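Local coordinates for protein pullulanase (Bacillus acidopullulyticus, PDB 2WAN) that hydrolyses the alpha-1,6-glucosidic linkages of pullulan and probably the branch points of related starch polysaccharides, as a multidomain debranching enzyme of the alpha-amylase type, at residues 193-201 with 262-270. Sequence-based numbering, arbitrary orientation.
Sequences KINPNLYQL and FPTSSAGVQ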
loop_
_atom_site.group_PDB
_atom_site.type_symbol
_atom_site.label_atom_id
_atom_site.label_comp_id
_atom_site.label_asym_id
_atom_site.label_seq_id
_atom_site.Cartn_x
_atom_site.Cartn_y
_atom_site.Cartn_z
ATOM N N LYS A 193 -18.024 -3.328 27.521
ATOM C CA LYS A 193 -19.403 -2.942 27.227
ATOM C C LYS A 193 -20.360 -4.096 27.525
ATOM O O LYS A 193 -20.267 -5.161 26.907
ATOM C CB LYS A 193 -19.507 -2.512 25.760
ATOM C CG LYS A 193 -20.885 -2.095 25.285
ATOM C CD LYS A 193 -20.830 -1.642 23.829
ATOM C CE LYS A 193 -22.205 -1.664 23.178
ATOM N NZ LYS A 193 -22.184 -1.075 21.810
ATOM N N ILE A 194 -21.260 -3.897 28.486
ATOM C CA ILE A 194 -22.313 -4.884 28.760
ATOM C C ILE A 194 -23.542 -4.511 27.928
ATOM O O ILE A 194 -24.077 -5.334 27.183
ATOM C CB ILE A 194 -22.649 -5.009 30.283
ATOM C CG1 ILE A 194 -21.374 -5.154 31.131
ATOM C CG2 ILE A 194 -23.618 -6.163 30.543
ATOM C CD1 ILE A 194 -20.464 -6.337 30.774
ATOM N N ASN A 195 -23.986 -3.268 28.065
ATOM C CA ASN A 195 -24.895 -2.659 27.102
ATOM C C ASN A 195 -24.396 -1.236 26.829
ATOM O O ASN A 195 -23.395 -0.821 27.436
ATOM C CB ASN A 195 -26.362 -2.742 27.575
ATOM C CG ASN A 195 -26.653 -1.872 28.785
ATOM O OD1 ASN A 195 -26.580 -0.641 28.716
ATOM N ND2 ASN A 195 -27.026 -2.510 29.893
ATOM N N PRO A 196 -25.049 -0.492 25.911
ATOM C CA PRO A 196 -24.552 0.844 25.584
ATOM C C PRO A 196 -24.460 1.819 26.767
ATOM O O PRO A 196 -23.752 2.824 26.670
ATOM C CB PRO A 196 -25.563 1.347 24.553
ATOM C CG PRO A 196 -26.056 0.120 23.906
ATOM C CD PRO A 196 -26.142 -0.892 25.002
ATOM N N ASN A 197 -25.160 1.520 27.862
ATOM C CA ASN A 197 -25.109 2.356 29.071
ATOM C C ASN A 197 -24.649 1.606 30.324
ATOM O O ASN A 197 -24.994 1.983 31.448
ATOM C CB ASN A 197 -26.463 3.043 29.318
ATOM C CG ASN A 197 -26.345 4.266 30.222
ATOM O OD1 ASN A 197 -25.365 5.009 30.159
ATOM N ND2 ASN A 197 -27.352 4.479 31.064
ATOM N N LEU A 198 -23.860 0.550 30.130
ATOM C CA LEU A 198 -23.340 -0.236 31.248
ATOM C C LEU A 198 -21.982 -0.856 30.917
ATOM O O LEU A 198 -21.877 -1.742 30.072
ATOM C CB LEU A 198 -24.349 -1.315 31.673
ATOM C CG LEU A 198 -23.964 -2.295 32.787
ATOM C CD1 LEU A 198 -23.806 -1.589 34.121
ATOM C CD2 LEU A 198 -24.986 -3.422 32.917
ATOM N N TYR A 199 -20.948 -0.379 31.601
ATOM C CA TYR A 199 -19.592 -0.883 31.413
ATOM C C TYR A 199 -19.090 -1.503 32.704
ATOM O O TYR A 199 -19.222 -0.910 33.783
ATOM C CB TYR A 199 -18.666 0.244 30.943
ATOM C CG TYR A 199 -18.820 0.562 29.477
ATOM C CD1 TYR A 199 -17.861 0.146 28.547
ATOM C CD2 TYR A 199 -19.930 1.267 29.012
ATOM C CE1 TYR A 199 -18.014 0.435 27.183
ATOM C CE2 TYR A 199 -20.095 1.559 27.660
ATOM C CZ TYR A 199 -19.137 1.138 26.751
ATOM O OH TYR A 199 -19.312 1.441 25.419
ATOM N N GLN A 200 -18.537 -2.709 32.597
ATOM C CA GLN A 200 -18.116 -3.455 33.770
ATOM C C GLN A 200 -16.788 -4.172 33.577
ATOM O O GLN A 200 -16.382 -4.477 32.449
ATOM C CB GLN A 200 -19.200 -4.459 34.190
ATOM C CG GLN A 200 -20.521 -3.813 34.566
ATOM C CD GLN A 200 -21.499 -4.777 35.202
ATOM O OE1 GLN A 200 -22.054 -4.501 36.268
ATOM N NE2 GLN A 200 -21.719 -5.912 34.553
ATOM N N LEU A 201 -16.116 -4.412 34.699
ATOM C CA LEU A 201 -14.950 -5.275 34.769
ATOM C C LEU A 201 -15.036 -6.088 36.049
ATOM O O LEU A 201 -15.325 -5.550 37.126
ATOM C CB LEU A 201 -13.652 -4.461 34.746
ATOM C CG LEU A 201 -12.320 -5.219 34.747
ATOM C CD1 LEU A 201 -11.932 -5.663 33.335
ATOM C CD2 LEU A 201 -11.222 -4.360 35.347
ATOM N N PHE A 262 -28.827 -1.732 37.887
ATOM C CA PHE A 262 -28.176 -1.151 36.709
ATOM C C PHE A 262 -29.140 -1.003 35.537
ATOM O O PHE A 262 -29.839 -1.958 35.193
ATOM C CB PHE A 262 -26.940 -1.962 36.294
ATOM C CG PHE A 262 -25.888 -2.065 37.369
ATOM C CD1 PHE A 262 -25.438 -0.928 38.039
ATOM C CD2 PHE A 262 -25.342 -3.299 37.704
ATOM C CE1 PHE A 262 -24.472 -1.022 39.038
ATOM C CE2 PHE A 262 -24.364 -3.407 38.696
ATOM C CZ PHE A 262 -23.928 -2.263 39.364
ATOM N N PRO A 263 -29.166 0.190 34.912
ATOM C CA PRO A 263 -30.139 0.506 33.870
ATOM C C PRO A 263 -29.881 -0.211 32.539
ATOM O O PRO A 263 -28.742 -0.576 32.229
ATOM C CB PRO A 263 -29.981 2.016 33.696
ATOM C CG PRO A 263 -28.560 2.279 34.034
ATOM C CD PRO A 263 -28.195 1.283 35.104
ATOM N N THR A 264 -30.955 -0.417 31.782
ATOM C CA THR A 264 -30.899 -0.958 30.424
ATOM C C THR A 264 -31.538 0.051 29.472
ATOM O O THR A 264 -32.196 -0.318 28.494
ATOM C CB THR A 264 -31.643 -2.313 30.304
ATOM O OG1 THR A 264 -32.896 -2.239 31.000
ATOM C CG2 THR A 264 -30.817 -3.450 30.882
ATOM N N SER A 265 -31.359 1.330 29.789
ATOM C CA SER A 265 -31.783 2.425 28.930
ATOM C C SER A 265 -30.642 3.435 28.814
ATOM O O SER A 265 -29.871 3.612 29.762
ATOM C CB SER A 265 -33.023 3.107 29.507
ATOM O OG SER A 265 -33.357 4.269 28.771
ATOM N N SER A 266 -30.544 4.090 27.656
ATOM C CA SER A 266 -29.556 5.153 27.439
ATOM C C SER A 266 -30.095 6.557 27.713
ATOM O O SER A 266 -29.410 7.561 27.474
ATOM C CB SER A 266 -28.917 5.049 26.044
ATOM O OG SER A 266 -27.952 4.013 26.047
ATOM N N ALA A 267 -31.315 6.625 28.250
ATOM C CA ALA A 267 -31.888 7.893 28.688
ATOM C C ALA A 267 -30.898 8.646 29.587
ATOM O O ALA A 267 -30.312 8.059 30.496
ATOM C CB ALA A 267 -33.203 7.653 29.414
ATOM N N GLY A 268 -30.708 9.935 29.318
ATOM C CA GLY A 268 -29.732 10.735 30.057
ATOM C C GLY A 268 -28.443 11.037 29.304
ATOM O O GLY A 268 -27.903 12.138 29.416
ATOM N N VAL A 269 -27.955 10.065 28.529
ATOM C CA VAL A 269 -26.737 10.245 27.717
ATOM C C VAL A 269 -26.891 11.427 26.757
ATOM O O VAL A 269 -27.905 11.554 26.070
ATOM C CB VAL A 269 -26.372 8.946 26.920
ATOM C CG1 VAL A 269 -25.100 9.140 26.093
ATOM C CG2 VAL A 269 -26.206 7.751 27.860
ATOM N N GLN A 270 -25.890 12.301 26.733
ATOM C CA GLN A 270 -25.869 13.433 25.809
ATOM C C GLN A 270 -24.951 13.086 24.638
ATOM O O GLN A 270 -23.852 12.552 24.838
ATOM C CB GLN A 270 -25.407 14.713 26.513
ATOM C CG GLN A 270 -26.285 15.097 27.711
ATOM C CD GLN A 270 -25.710 16.242 28.526
ATOM O OE1 GLN A 270 -25.463 17.332 28.007
ATOM N NE2 GLN A 270 -25.502 15.999 29.819
#
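The Phe262 ring is met obliquely by Leu198 CD1 and Gln200 OE1. The amide plane of Gln200 stands 82° from that of the ring, with OE1 3.5 Å from Phe262 CE2, and the same oxygen is hydrogen-bonded to Thr243 OG1, which ties the amide to the neighbouring strand 238-245. Beside it, Leu198 crosses Phe262 at about a right angle, CD1 lying 3.8 Å from Phe262 CB; Leu198 CG lies anti to the backbone N, which places CD1 against Phe262 CB.

The second flat group is the amide of Asn197, buried at the Asn197-Ser266 approach, where the CA atoms come within 5.5 Å. ND2 donates to Ser265 O over 3.0 Å; the donor lies in the carbonyl plane, yet the acceptor is 32° out of the amide plane and the N-H...O angle is a bent 132°. A hydrogen bond between ND2 and Ser247 OG adds a second polar partner. On the same side chain, OD1 packs against Val269 CG2 at 3.7 Å, and CB rests near Ser266 OG.

Geometrically this is a tight hairpin in the X25 domain: a type I turn from Asn195 to Leu198 joins strands 192-195 and 198-205, with a classic beta bulge where Ile194 N and Asn195 N both donate to Leu198 O. The facing loop leads from strand 250-253 to strand 270-271, and Pro196, Ser266 and Val269 also touch strand 152-160, so the hairpin end abuts an adjoining sheet. Asn195 works in both directions: OD1 accepts from Asn197 N at 2.7 Å, an Asx turn, while ND2 reaches Pro263 O at 3.5 Å in a weak bond.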